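Local coordinates for protein paraflagellar rod component (Trypanosoma brucei, PDB 2Q0X) that is of unknown function but adopts the alpha/beta hydrolase fold and is probably a component of the trypanosome paraflagellar rod, at residues V30-M35 with A69-E74; C40-G45 with V110-T115; H141-D146 with R273-A278; K181-P186 with F197-E202. One frame throughout, in Å; residues are numbered along the deposited sequence.

Interaction 1. Residues V30-M35 with A69-E74; sequences VFMMNM and AFVQVE
Val30 lays its CG1 methyl against CG1 of Val71, at 3.5 Å a tight carbon pair, with the two branched side chains meeting at a slant. CG1 gets there because it stands anti to the backbone N (chi1 -177°), while the other branch turns the opposite way and CG2 of Val30 meets CG2 of Val73 at 4.2 Å. On this same face Met35 bends at both chi2 and chi3, which brings its sulfur back over the strand: SD lies 3.4 Å from CB of Ala69 and also brushes Val71. An unbranched, flexible methionine suits a place where the chain has already left the strand.

Phe31, Met33, Phe70 and Gln72 occupy the other face. Phe31 and Gln72 run side by side, the amide NE2 at the ring edge, 3.9 Å from CD1 of Phe31, with ring and amide planes 76° apart. A water joins the polar groups here, accepting from Gln72 NE2 and donating to the carbonyls of Phe31 and Phe70. The amide oxygen of Gln72 is held by Leu52 N, so both polar atoms of this buried amide have partners. Helix 57-64 covers Met33, Phe70 and Gln72, and Phe31 packs on Leu17 of the second subunit.

Phe31-Gln72 and Met33-Phe70 are hydrogen-bonded pairs, each closed by two bonds; Phe31 N reaches Gln72 O at 2.9 Å and Met33 N reaches Phe70 O at 2.8 Å. Strands 26-33 and 69-73 run antiparallel, at 169°, the pairing by which the N-terminal strands join the otherwise parallel central sheet of the alpha/beta hydrolase fold.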
loop_
_atom_site.group_PDB
_atom_site.type_symbol
_atom_site.label_atom_id
_atom_site.label_comp_id
_atom_site.label_asym_id
_atom_site.label_seq_id
_atom_site.Cartn_x
_atom_site.Cartn_y
_atom_site.Cartn_z
ATOM N N VAL A 30 -2.261 -5.773 7.909
ATOM C CA VAL A 30 -3.611 -6.010 8.352
ATOM C C VAL A 30 -3.823 -5.137 9.582
ATOM O O VAL A 30 -3.052 -5.204 10.536
ATOM C CB VAL A 30 -3.849 -7.510 8.739
ATOM C CG1 VAL A 30 -5.292 -7.717 9.133
ATOM C CG2 VAL A 30 -3.432 -8.477 7.598
ATOM N N PHE A 31 -4.859 -4.323 9.545
ATOM C CA PHE A 31 -5.226 -3.469 10.669
ATOM C C PHE A 31 -6.551 -3.954 11.259
ATOM O O PHE A 31 -7.570 -3.921 10.584
ATOM C CB PHE A 31 -5.379 -2.017 10.205
ATOM C CG PHE A 31 -5.616 -1.052 11.320
ATOM C CD1 PHE A 31 -6.818 -0.393 11.437
ATOM C CD2 PHE A 31 -4.605 -0.782 12.249
ATOM C CE1 PHE A 31 -7.024 0.509 12.478
ATOM C CE2 PHE A 31 -4.810 0.094 13.279
ATOM C CZ PHE A 31 -6.018 0.747 13.392
ATOM N N MET A 32 -6.517 -4.379 12.523
ATOM C CA MET A 32 -7.699 -4.867 13.237
ATOM C C MET A 32 -8.189 -3.849 14.289
ATOM O O MET A 32 -7.391 -3.285 15.026
ATOM C CB MET A 32 -7.364 -6.158 13.964
ATOM C CG MET A 32 -6.509 -7.137 13.156
ATOM S SD MET A 32 -6.210 -8.667 14.046
ATOM C CE MET A 32 -5.170 -8.141 15.382
ATOM N N MET A 33 -9.507 -3.666 14.370
ATOM C CA MET A 33 -10.124 -2.797 15.381
ATOM C C MET A 33 -11.166 -3.582 16.155
ATOM O O MET A 33 -11.945 -4.335 15.558
ATOM C CB MET A 33 -10.800 -1.587 14.735
ATOM C CG MET A 33 -9.853 -0.727 13.970
ATOM S SD MET A 33 -10.693 0.458 12.941
ATOM C CE MET A 33 -11.266 1.578 14.175
ATOM N N ASN A 34 -11.159 -3.421 17.476
ATOM C CA ASN A 34 -12.227 -3.936 18.337
ATOM C C ASN A 34 -12.355 -5.447 18.300
ATOM O O ASN A 34 -13.429 -5.996 18.085
ATOM C CB ASN A 34 -13.562 -3.262 17.972
ATOM C CG ASN A 34 -13.453 -1.734 18.008
ATOM O OD1 ASN A 34 -12.923 -1.178 18.970
ATOM N ND2 ASN A 34 -13.910 -1.064 16.944
ATOM N N MET A 35 -11.222 -6.101 18.544
ATOM C CA MET A 35 -11.126 -7.549 18.499
ATOM C C MET A 35 -11.614 -8.207 19.784
ATOM O O MET A 35 -11.461 -9.404 19.945
ATOM C CB MET A 35 -9.672 -7.962 18.222
ATOM C CG MET A 35 -9.137 -7.461 16.889
ATOM S SD MET A 35 -10.021 -8.172 15.484
ATOM C CE MET A 35 -9.294 -9.831 15.427
ATOM N N ALA A 69 -15.806 -7.122 15.154
ATOM C CA ALA A 69 -14.540 -6.460 14.925
ATOM C C ALA A 69 -14.545 -5.942 13.484
ATOM O O ALA A 69 -15.380 -6.348 12.690
ATOM C CB ALA A 69 -13.366 -7.408 15.165
ATOM N N PHE A 70 -13.648 -5.012 13.181
ATOM C CA PHE A 70 -13.495 -4.458 11.842
ATOM C C PHE A 70 -12.031 -4.631 11.443
ATOM O O PHE A 70 -11.143 -4.126 12.117
ATOM C CB PHE A 70 -13.920 -2.975 11.783
ATOM C CG PHE A 70 -14.073 -2.446 10.371
ATOM C CD1 PHE A 70 -13.182 -1.504 9.856
ATOM C CD2 PHE A 70 -15.085 -2.916 9.547
ATOM C CE1 PHE A 70 -13.301 -1.024 8.561
ATOM C CE2 PHE A 70 -15.201 -2.450 8.244
ATOM C CZ PHE A 70 -14.288 -1.499 7.748
ATOM N N VAL A 71 -11.800 -5.407 10.379
ATOM C CA VAL A 71 -10.462 -5.726 9.915
ATOM C C VAL A 71 -10.316 -5.270 8.472
ATOM O O VAL A 71 -11.232 -5.456 7.678
ATOM C CB VAL A 71 -10.168 -7.238 9.976
ATOM C CG1 VAL A 71 -8.751 -7.539 9.454
ATOM C CG2 VAL A 71 -10.347 -7.783 11.415
ATOM N N GLN A 72 -9.143 -4.691 8.170
ATOM C CA GLN A 72 -8.795 -4.145 6.859
ATOM C C GLN A 72 -7.470 -4.688 6.393
ATOM O O GLN A 72 -6.521 -4.738 7.159
ATOM C CB GLN A 72 -8.674 -2.636 6.957
ATOM C CG GLN A 72 -9.961 -1.955 7.271
ATOM C CD GLN A 72 -9.772 -0.469 7.511
ATOM O OE1 GLN A 72 -9.648 0.315 6.564
ATOM N NE2 GLN A 72 -9.719 -0.078 8.784
ATOM N N VAL A 73 -7.410 -5.087 5.131
ATOM C CA VAL A 73 -6.182 -5.589 4.520
ATOM C C VAL A 73 -6.019 -4.819 3.232
ATOM O O VAL A 73 -7.005 -4.513 2.553
ATOM C CB VAL A 73 -6.231 -7.144 4.251
ATOM C CG1 VAL A 73 -7.321 -7.529 3.259
ATOM C CG2 VAL A 73 -4.864 -7.702 3.774
ATOM N N GLU A 74 -4.780 -4.502 2.882
ATOM C CA GLU A 74 -4.512 -3.957 1.556
ATOM C C GLU A 74 -4.219 -5.079 0.580
ATOM O O GLU A 74 -3.324 -5.881 0.806
ATOM C CB GLU A 74 -3.383 -2.927 1.605
ATOM C CG GLU A 74 -3.868 -1.598 2.164
ATOM C CD GLU A 74 -2.741 -0.593 2.424
ATOM O OE1 GLU A 74 -3.083 0.620 2.604
ATOM O OE2 GLU A 74 -1.539 -1.030 2.453
HETATM O O HOH W 1 -9.676 -2.277 10.816
#

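Interaction 2. Residues C40-G45 with V110-T115; sequences CVLWVG and VALFAT
Trp43 turns the edge of its indole toward one face of the Phe113 ring, an edge-to-face pair with the five-membered ring centroid 5.2 Å from that of Phe113 and the planes 65° apart. The touching atom is Trp43 CD1, placed over the rim of the phenyl ring, 3.8 Å from Phe113 CD1. The backbone N of Gly45 lies over one face of the indole, near its rim; here a residue without a side chain lets the chain pass close, since a CB would run into the Trp43 ring. At the indole edge, Thr115 OG1 receives the N-H of Trp43 NE1 at 2.9 Å, nearly in the ring plane. The chi1 of Thr115, 52°, sets OG1 between the backbone N and carbonyl carbon, facing the indole.

The opposite face of the sheet is aliphatic: Leu42 and Leu112 lie side by side, their CD2 methyls 4.0 Å apart, and helix 119-128 covers Leu112. Between the faces, strands 40-44 and 110-115 exchange regular parallel bonds, for example Phe113 N to Leu42 O at 2.8 Å.

Thr115 OG1 is also hydrogen-bonded to Glu49 OE1. Having accepted from the indole, the hydroxyl can probably give its proton to that carboxylate, so two partners would fix its rotation. The contact thus places a buried hydroxyl with two polar partners at the C-terminal end of the strands, the end where alpha/beta hydrolases carry their active sites.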
loop_
_atom_site.group_PDB
_atom_site.type_symbol
_atom_site.label_atom_id
_atom_site.label_comp_id
_atom_site.label_asym_id
_atom_site.label_seq_id
_atom_site.Cartn_x
_atom_site.Cartn_y
_atom_site.Cartn_z
ATOM N N CYS A 40 -15.728 -10.967 12.850
ATOM C CA CYS A 40 -15.276 -9.739 12.215
ATOM C C CYS A 40 -15.872 -9.477 10.846
ATOM O O CYS A 40 -16.173 -10.398 10.088
ATOM C CB CYS A 40 -13.735 -9.715 12.116
ATOM S SG CYS A 40 -12.970 -10.988 11.063
ATOM N N VAL A 41 -16.031 -8.189 10.538
ATOM C CA VAL A 41 -16.138 -7.743 9.165
ATOM C C VAL A 41 -14.719 -7.534 8.602
ATOM O O VAL A 41 -13.902 -6.849 9.210
ATOM C CB VAL A 41 -16.944 -6.449 9.062
ATOM C CG1 VAL A 41 -16.928 -5.923 7.624
ATOM C CG2 VAL A 41 -18.375 -6.706 9.559
ATOM N N LEU A 42 -14.430 -8.178 7.468
ATOM C CA LEU A 42 -13.162 -8.069 6.793
ATOM C C LEU A 42 -13.363 -7.343 5.472
ATOM O O LEU A 42 -14.111 -7.811 4.590
ATOM C CB LEU A 42 -12.576 -9.451 6.539
ATOM C CG LEU A 42 -11.289 -9.547 5.706
ATOM C CD1 LEU A 42 -10.193 -8.673 6.299
ATOM C CD2 LEU A 42 -10.837 -11.039 5.567
ATOM N N TRP A 43 -12.635 -6.239 5.323
ATOM C CA TRP A 43 -12.716 -5.393 4.146
ATOM C C TRP A 43 -11.503 -5.571 3.216
ATOM O O TRP A 43 -10.366 -5.539 3.651
ATOM C CB TRP A 43 -12.838 -3.922 4.547
ATOM C CG TRP A 43 -12.778 -3.015 3.359
ATOM C CD1 TRP A 43 -13.795 -2.733 2.493
ATOM C CD2 TRP A 43 -11.637 -2.302 2.875
ATOM N NE1 TRP A 43 -13.362 -1.890 1.516
ATOM C CE2 TRP A 43 -12.034 -1.616 1.720
ATOM C CE3 TRP A 43 -10.315 -2.186 3.303
ATOM C CZ2 TRP A 43 -11.167 -0.811 0.998
ATOM C CZ3 TRP A 43 -9.455 -1.395 2.578
ATOM C CH2 TRP A 43 -9.884 -0.720 1.438
ATOM N N VAL A 44 -11.786 -5.728 1.932
ATOM C CA VAL A 44 -10.789 -5.683 0.881
ATOM C C VAL A 44 -11.343 -4.772 -0.226
ATOM O O VAL A 44 -12.535 -4.747 -0.500
ATOM C CB VAL A 44 -10.398 -7.156 0.377
ATOM C CG1 VAL A 44 -11.488 -7.815 -0.353
ATOM C CG2 VAL A 44 -9.149 -7.113 -0.456
ATOM N N GLY A 45 -10.472 -4.006 -0.841
ATOM C CA GLY A 45 -10.892 -2.994 -1.795
ATOM C C GLY A 45 -10.188 -3.085 -3.118
ATOM O O GLY A 45 -9.535 -4.098 -3.454
ATOM N N VAL A 110 -16.922 -14.612 9.747
ATOM C CA VAL A 110 -16.374 -13.521 8.977
ATOM C C VAL A 110 -17.461 -13.062 8.025
ATOM O O VAL A 110 -18.004 -13.866 7.247
ATOM C CB VAL A 110 -15.123 -13.945 8.189
ATOM C CG1 VAL A 110 -14.677 -12.815 7.207
ATOM C CG2 VAL A 110 -13.975 -14.337 9.137
ATOM N N ALA A 111 -17.781 -11.764 8.121
ATOM C CA ALA A 111 -18.551 -11.061 7.114
ATOM C C ALA A 111 -17.563 -10.432 6.121
ATOM O O ALA A 111 -16.792 -9.536 6.478
ATOM C CB ALA A 111 -19.438 -9.993 7.780
ATOM N N LEU A 112 -17.558 -10.918 4.880
ATOM C CA LEU A 112 -16.661 -10.371 3.856
ATOM C C LEU A 112 -17.275 -9.130 3.215
ATOM O O LEU A 112 -18.396 -9.179 2.723
ATOM C CB LEU A 112 -16.356 -11.396 2.757
ATOM C CG LEU A 112 -15.041 -12.185 2.780
ATOM C CD1 LEU A 112 -14.901 -13.050 1.508
ATOM C CD2 LEU A 112 -13.854 -11.271 2.921
ATOM N N PHE A 113 -16.505 -8.040 3.200
ATOM C CA PHE A 113 -16.937 -6.753 2.720
ATOM C C PHE A 113 -15.935 -6.292 1.646
ATOM O O PHE A 113 -14.755 -6.116 1.919
ATOM C CB PHE A 113 -16.995 -5.808 3.931
ATOM C CG PHE A 113 -17.373 -4.379 3.628
ATOM C CD1 PHE A 113 -16.981 -3.379 4.500
ATOM C CD2 PHE A 113 -18.134 -4.030 2.512
ATOM C CE1 PHE A 113 -17.298 -2.042 4.261
ATOM C CE2 PHE A 113 -18.478 -2.700 2.269
ATOM C CZ PHE A 113 -18.055 -1.707 3.144
ATOM N N ALA A 114 -16.400 -6.146 0.411
ATOM C CA ALA A 114 -15.532 -5.664 -0.661
ATOM C C ALA A 114 -16.127 -4.448 -1.293
ATOM O O ALA A 114 -17.333 -4.364 -1.469
ATOM C CB ALA A 114 -15.291 -6.726 -1.719
ATOM N N THR A 115 -15.254 -3.495 -1.608
ATOM C CA THR A 115 -15.592 -2.346 -2.412
ATOM C C THR A 115 -14.791 -2.394 -3.696
ATOM O O THR A 115 -13.716 -2.993 -3.751
ATOM C CB THR A 115 -15.264 -1.027 -1.671
ATOM O OG1 THR A 115 -13.902 -1.052 -1.214
ATOM C CG2 THR A 115 -16.235 -0.805 -0.509
#

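Interaction 3. Residues H141-D146 with R273-A278; sequences HGVVCD and RRVLKA
Val143, at the end of strand 135-143, comes opposite Arg273, their CA atoms 5.2 Å apart, where Arg273 adopts a left-handed backbone conformation (phi 63°, psi 34°) just before the short strand 275-277. This strand is bulged, Leu276 and Lys277 both facing Thr268, and it does not pair with strand 135-143; side chains make most of the contact.

The side chains of Val143 and Arg273 slide past each other in opposite directions. The valine packs CG1 against the arginine backbone, 3.6 Å from Arg273 CA, while the arginine runs back along the valine and bends at chi3 (-58°). The bend brings NH1 to the carbonyl of Val143, 3.1 Å from its O and nearly in line with the C=O bond; the oxygen lies close to the guanidinium plane, at its edge. On the way, the CD methylene passes Cys145 SG at 4.0 Å. Val143 CG2 turns the other way, to meet Val275 CG2 at 3.5 Å, and that CG2 of Val275 also lies 3.6 Å from CE1 of His141. Compact beta-branched residues suit this narrow seam.

His141 NE2 is hydrogen-bonded to Asp267. Arg273 is gripped more widely: NE forms a salt bridge with Asp184, and NH1 also bonds to Thr199 OG1. A buried guanidinium whose charge is met by a carboxylate, with a backbone carbonyl and a hydroxyl sharing its N-H groups, probably stays protonated. It thereby ties the strand end to the 181-186 and 197-202 segments, while the methyls of Val143 and Val275 make the apolar half of the contact.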
loop_
_atom_site.group_PDB
_atom_site.type_symbol
_atom_site.label_atom_id
_atom_site.label_comp_id
_atom_site.label_asym_id
_atom_site.label_seq_id
_atom_site.Cartn_x
_atom_site.Cartn_y
_atom_site.Cartn_z
ATOM N N HIS A 141 -20.038 -3.652 -2.522
ATOM C CA HIS A 141 -20.363 -2.313 -3.015
ATOM C C HIS A 141 -19.821 -2.162 -4.409
ATOM O O HIS A 141 -18.693 -2.576 -4.700
ATOM C CB HIS A 141 -19.816 -1.207 -2.101
ATOM C CG HIS A 141 -20.186 0.183 -2.540
ATOM N ND1 HIS A 141 -19.539 0.835 -3.567
ATOM C CD2 HIS A 141 -21.149 1.030 -2.107
ATOM C CE1 HIS A 141 -20.077 2.028 -3.737
ATOM N NE2 HIS A 141 -21.062 2.168 -2.868
ATOM N N GLY A 142 -20.644 -1.560 -5.267
ATOM C CA GLY A 142 -20.191 -1.148 -6.573
ATOM C C GLY A 142 -20.921 0.045 -7.140
ATOM O O GLY A 142 -22.102 0.285 -6.847
ATOM N N VAL A 143 -20.192 0.796 -7.957
ATOM C CA VAL A 143 -20.754 1.847 -8.789
ATOM C C VAL A 143 -21.027 1.246 -10.148
ATOM O O VAL A 143 -20.169 0.604 -10.732
ATOM C CB VAL A 143 -19.787 3.016 -8.963
ATOM C CG1 VAL A 143 -20.428 4.112 -9.867
ATOM C CG2 VAL A 143 -19.345 3.557 -7.579
ATOM N N VAL A 144 -22.225 1.466 -10.656
ATOM C CA VAL A 144 -22.625 0.895 -11.940
ATOM C C VAL A 144 -22.918 2.017 -12.941
ATOM O O VAL A 144 -23.246 3.131 -12.545
ATOM C CB VAL A 144 -23.864 -0.009 -11.784
ATOM C CG1 VAL A 144 -23.524 -1.189 -10.921
ATOM C CG2 VAL A 144 -25.050 0.778 -11.182
ATOM N N CYS A 145 -22.785 1.696 -14.225
ATOM C CA CYS A 145 -23.158 2.593 -15.315
ATOM C C CYS A 145 -24.090 1.875 -16.313
ATOM O O CYS A 145 -24.367 0.689 -16.182
ATOM C CB CYS A 145 -21.898 3.085 -16.016
ATOM S SG CYS A 145 -20.955 1.782 -16.822
ATOM N N ASP A 146 -24.568 2.605 -17.313
ATOM C CA ASP A 146 -25.346 2.017 -18.398
ATOM C C ASP A 146 -24.506 0.949 -19.112
ATOM O O ASP A 146 -23.406 1.239 -19.534
ATOM C CB ASP A 146 -25.785 3.107 -19.388
ATOM C CG ASP A 146 -26.845 2.628 -20.379
ATOM O OD1 ASP A 146 -26.873 1.436 -20.757
ATOM O OD2 ASP A 146 -27.667 3.465 -20.793
ATOM N N ARG A 273 -16.815 5.665 -12.501
ATOM C CA ARG A 273 -17.325 4.679 -11.528
ATOM C C ARG A 273 -16.535 4.676 -10.219
ATOM O O ARG A 273 -16.388 3.637 -9.581
ATOM C CB ARG A 273 -17.397 3.277 -12.136
ATOM C CG ARG A 273 -18.464 3.156 -13.207
ATOM C CD ARG A 273 -18.821 1.731 -13.497
ATOM N NE ARG A 273 -17.666 0.948 -13.927
ATOM C CZ ARG A 273 -17.299 -0.214 -13.396
ATOM N NH1 ARG A 273 -18.000 -0.768 -12.427
ATOM N NH2 ARG A 273 -16.225 -0.837 -13.850
ATOM N N ARG A 274 -16.061 5.860 -9.826
ATOM C CA ARG A 274 -15.355 6.045 -8.581
ATOM C C ARG A 274 -16.225 6.823 -7.592
ATOM O O ARG A 274 -16.880 7.778 -7.956
ATOM C CB ARG A 274 -14.050 6.789 -8.857
ATOM C CG ARG A 274 -13.173 6.073 -9.904
ATOM C CD ARG A 274 -11.765 5.836 -9.397
ATOM N NE ARG A 274 -10.812 6.787 -9.965
ATOM C CZ ARG A 274 -9.577 6.991 -9.509
ATOM N NH1 ARG A 274 -9.117 6.343 -8.440
ATOM N NH2 ARG A 274 -8.801 7.866 -10.125
ATOM N N VAL A 275 -16.243 6.390 -6.342
ATOM C CA VAL A 275 -16.982 7.101 -5.316
ATOM C C VAL A 275 -16.141 8.304 -4.870
ATOM O O VAL A 275 -14.989 8.156 -4.439
ATOM C CB VAL A 275 -17.363 6.169 -4.131
ATOM C CG1 VAL A 275 -17.986 6.950 -2.989
ATOM C CG2 VAL A 275 -18.312 5.098 -4.609
ATOM N N LEU A 276 -16.706 9.495 -5.039
ATOM C CA LEU A 276 -16.092 10.725 -4.573
ATOM C C LEU A 276 -16.511 10.998 -3.132
ATOM O O LEU A 276 -15.735 11.516 -2.338
ATOM C CB LEU A 276 -16.517 11.905 -5.461
ATOM C CG LEU A 276 -16.173 11.801 -6.951
ATOM C CD1 LEU A 276 -16.760 12.997 -7.727
ATOM C CD2 LEU A 276 -14.658 11.703 -7.161
ATOM N N LYS A 277 -17.757 10.682 -2.808
ATOM C CA LYS A 277 -18.257 10.858 -1.453
ATOM C C LYS A 277 -19.349 9.824 -1.221
ATOM O O LYS A 277 -20.332 9.781 -1.952
ATOM C CB LYS A 277 -18.799 12.276 -1.262
ATOM C CG LYS A 277 -19.147 12.652 0.195
ATOM C CD LYS A 277 -19.693 14.089 0.268
ATOM C CE LYS A 277 -20.431 14.385 1.587
ATOM N NZ LYS A 277 -20.803 15.827 1.726
ATOM N N ALA A 278 -19.151 8.975 -0.222
ATOM C CA ALA A 278 -20.118 7.956 0.129
ATOM C C ALA A 278 -21.253 8.664 0.864
ATOM O O ALA A 278 -21.033 9.691 1.538
ATOM C CB ALA A 278 -19.490 6.902 1.011
#

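Interaction 4. Residues K181-P186 with F197-E202; sequences KHYDIP and FPTLQE
Tyr183 and Ile185, on a loop without regular structure, reach across to the start of helix 200-209, where even the nearest CA atoms, those of Ile185 and Thr199, are 9.3 Å apart, so side chains alone bridge the gap. The helix opens with a capping box: Thr199 at the N-cap and Glu202 in its first turn. The Glu202 chain, bent at chi2, curls back so that OE1 takes two bonds from Thr199, one from its N at 3.0 Å, met from above the carboxylate plane, and one from its OG1 at 2.6 Å, nearly along the C-O axis. In return Thr199 OG1 accepts a weak bond from Gln201 N.

The other carboxylate oxygen is left for the loop. Tyr183 OH donates to the syn lone pair of Glu202 OE2 at 2.8 Å, and the phenol and carboxylate are nearly coplanar, 21° apart, approaching from opposite directions. A tyrosine suits the place because its long rigid ring spans the gap and ends in a donor. Asp184 OD1 sits over the centre of the Tyr183 ring, 3.6 Å above it, held there in part by Ile185 N. Arg273 adds a weak hydrogen bond to Tyr183 OH. Beside the phenol, Pro198 CB lies 3.7 Å from Tyr183 OH, and on the apolar flank Ile185 CD1 meets Thr199 CG2 tip to tip at 3.9 Å.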
loop_
_atom_site.group_PDB
_atom_site.type_symbol
_atom_site.label_atom_id
_atom_site.label_comp_id
_atom_site.label_asym_id
_atom_site.label_seq_id
_atom_site.Cartn_x
_atom_site.Cartn_y
_atom_site.Cartn_z
ATOM N N LYS A 181 -7.878 3.672 -21.518
ATOM C CA LYS A 181 -8.907 3.895 -22.537
ATOM C C LYS A 181 -9.862 2.698 -22.623
ATOM O O LYS A 181 -10.992 2.829 -23.082
ATOM C CB LYS A 181 -8.270 4.265 -23.900
ATOM C CG LYS A 181 -8.215 3.156 -24.949
ATOM C CD LYS A 181 -7.538 3.618 -26.237
ATOM C CE LYS A 181 -6.008 3.689 -26.126
ATOM N NZ LYS A 181 -5.478 5.086 -25.965
ATOM N N HIS A 182 -9.418 1.548 -22.128
ATOM C CA HIS A 182 -10.203 0.318 -22.177
ATOM C C HIS A 182 -10.938 -0.045 -20.879
ATOM O O HIS A 182 -11.794 -0.921 -20.891
ATOM C CB HIS A 182 -9.308 -0.835 -22.642
ATOM C CG HIS A 182 -8.980 -0.773 -24.102
ATOM N ND1 HIS A 182 -7.720 -0.481 -24.573
ATOM C CD2 HIS A 182 -9.765 -0.928 -25.196
ATOM C CE1 HIS A 182 -7.733 -0.484 -25.895
ATOM N NE2 HIS A 182 -8.963 -0.753 -26.298
ATOM N N TYR A 183 -10.619 0.610 -19.766
ATOM C CA TYR A 183 -11.391 0.428 -18.527
ATOM C C TYR A 183 -11.446 1.744 -17.783
ATOM O O TYR A 183 -10.641 2.622 -18.057
ATOM C CB TYR A 183 -10.778 -0.673 -17.640
ATOM C CG TYR A 183 -11.789 -1.359 -16.731
ATOM C CD1 TYR A 183 -12.843 -2.077 -17.263
ATOM C CD2 TYR A 183 -11.693 -1.262 -15.354
ATOM C CE1 TYR A 183 -13.767 -2.702 -16.449
ATOM C CE2 TYR A 183 -12.606 -1.875 -14.526
ATOM C CZ TYR A 183 -13.647 -2.598 -15.075
ATOM O OH TYR A 183 -14.560 -3.216 -14.256
ATOM N N ASP A 184 -12.396 1.887 -16.857
ATOM C CA ASP A 184 -12.584 3.154 -16.127
ATOM C C ASP A 184 -11.896 3.198 -14.758
ATOM O O ASP A 184 -11.067 4.052 -14.506
ATOM C CB ASP A 184 -14.077 3.515 -15.994
ATOM C CG ASP A 184 -14.950 2.340 -15.592
ATOM O OD1 ASP A 184 -14.412 1.262 -15.294
ATOM O OD2 ASP A 184 -16.184 2.500 -15.584
ATOM N N ILE A 185 -12.256 2.277 -13.871
ATOM C CA ILE A 185 -11.662 2.205 -12.548
ATOM C C ILE A 185 -10.193 1.787 -12.723
ATOM O O ILE A 185 -9.899 0.976 -13.603
ATOM C CB ILE A 185 -12.447 1.191 -11.679
ATOM C CG1 ILE A 185 -13.861 1.732 -11.391
ATOM C CG2 ILE A 185 -11.693 0.869 -10.378
ATOM C CD1 ILE A 185 -14.797 0.695 -10.826
ATOM N N PRO A 186 -9.263 2.361 -11.925
ATOM C CA PRO A 186 -7.865 1.928 -12.037
ATOM C C PRO A 186 -7.629 0.444 -11.748
ATOM O O PRO A 186 -8.075 -0.082 -10.722
ATOM C CB PRO A 186 -7.133 2.814 -11.027
ATOM C CG PRO A 186 -8.013 3.973 -10.811
ATOM C CD PRO A 186 -9.414 3.455 -10.947
ATOM N N PHE A 197 -14.785 -11.587 -12.265
ATOM C CA PHE A 197 -15.626 -10.394 -12.434
ATOM C C PHE A 197 -15.035 -9.229 -11.652
ATOM O O PHE A 197 -15.198 -9.172 -10.423
ATOM C CB PHE A 197 -17.045 -10.659 -11.940
ATOM C CG PHE A 197 -17.637 -11.892 -12.494
ATOM C CD1 PHE A 197 -18.281 -11.869 -13.714
ATOM C CD2 PHE A 197 -17.540 -13.086 -11.802
ATOM C CE1 PHE A 197 -18.825 -13.024 -14.239
ATOM C CE2 PHE A 197 -18.072 -14.242 -12.323
ATOM C CZ PHE A 197 -18.722 -14.211 -13.548
ATOM N N PRO A 198 -14.334 -8.313 -12.352
ATOM C CA PRO A 198 -13.661 -7.213 -11.682
ATOM C C PRO A 198 -14.535 -6.447 -10.714
ATOM O O PRO A 198 -14.128 -6.249 -9.601
ATOM C CB PRO A 198 -13.209 -6.325 -12.848
ATOM C CG PRO A 198 -12.978 -7.286 -13.949
ATOM C CD PRO A 198 -14.089 -8.289 -13.809
ATOM N N THR A 199 -15.751 -6.084 -11.126
ATOM C CA THR A 199 -16.657 -5.280 -10.299
ATOM C C THR A 199 -18.077 -5.808 -10.424
ATOM O O THR A 199 -18.339 -6.742 -11.165
ATOM C CB THR A 199 -16.644 -3.802 -10.751
ATOM O OG1 THR A 199 -17.117 -3.714 -12.110
ATOM C CG2 THR A 199 -15.207 -3.210 -10.641
ATOM N N LEU A 200 -18.987 -5.201 -9.676
ATOM C CA LEU A 200 -20.404 -5.498 -9.773
ATOM C C LEU A 200 -21.023 -5.175 -11.133
ATOM O O LEU A 200 -22.089 -5.701 -11.458
ATOM C CB LEU A 200 -21.156 -4.774 -8.677
ATOM C CG LEU A 200 -20.891 -5.305 -7.269
ATOM C CD1 LEU A 200 -21.873 -4.696 -6.316
ATOM C CD2 LEU A 200 -20.973 -6.808 -7.214
ATOM N N GLN A 201 -20.390 -4.301 -11.928
ATOM C CA GLN A 201 -20.829 -4.122 -13.316
ATOM C C GLN A 201 -20.852 -5.465 -14.057
ATOM O O GLN A 201 -21.863 -5.850 -14.646
ATOM C CB GLN A 201 -19.937 -3.132 -14.056
ATOM C CG GLN A 201 -20.481 -2.654 -15.406
ATOM C CD GLN A 201 -21.611 -1.663 -15.268
ATOM O OE1 GLN A 201 -21.717 -0.974 -14.250
ATOM N NE2 GLN A 201 -22.470 -1.574 -16.302
ATOM N N GLU A 202 -19.738 -6.189 -14.018
ATOM C CA GLU A 202 -19.643 -7.473 -14.729
ATOM C C GLU A 202 -20.369 -8.606 -13.986
ATOM O O GLU A 202 -21.012 -9.452 -14.608
ATOM C CB GLU A 202 -18.174 -7.853 -14.940
ATOM C CG GLU A 202 -17.399 -6.860 -15.832
ATOM C CD GLU A 202 -16.545 -5.870 -15.068
ATOM O OE1 GLU A 202 -16.871 -5.527 -13.902
ATOM O OE2 GLU A 202 -15.541 -5.409 -15.657
#

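Interactions 1 and 2 lie side by side in the central sheet, centres 9 Å apart: strand 69-73 pairs with 26-33 on one side and with 40-44 on the other, and their segments alternate along the chain. Interaction 2 passes into interaction 3 through neighbouring strands 110-115 and 135-143, centres 18 Å apart. Interaction 4 is nested inside the loop closed by interaction 3, their centres 11 Å apart, and the two touch through Arg273. Interactions 1 and 4 have centres about 26 Å apart, on opposite sides of the chain's centre. Together they lead from the antiparallel margin of an alpha/beta hydrolase sheet to the segments beyond its C-terminal strand ends.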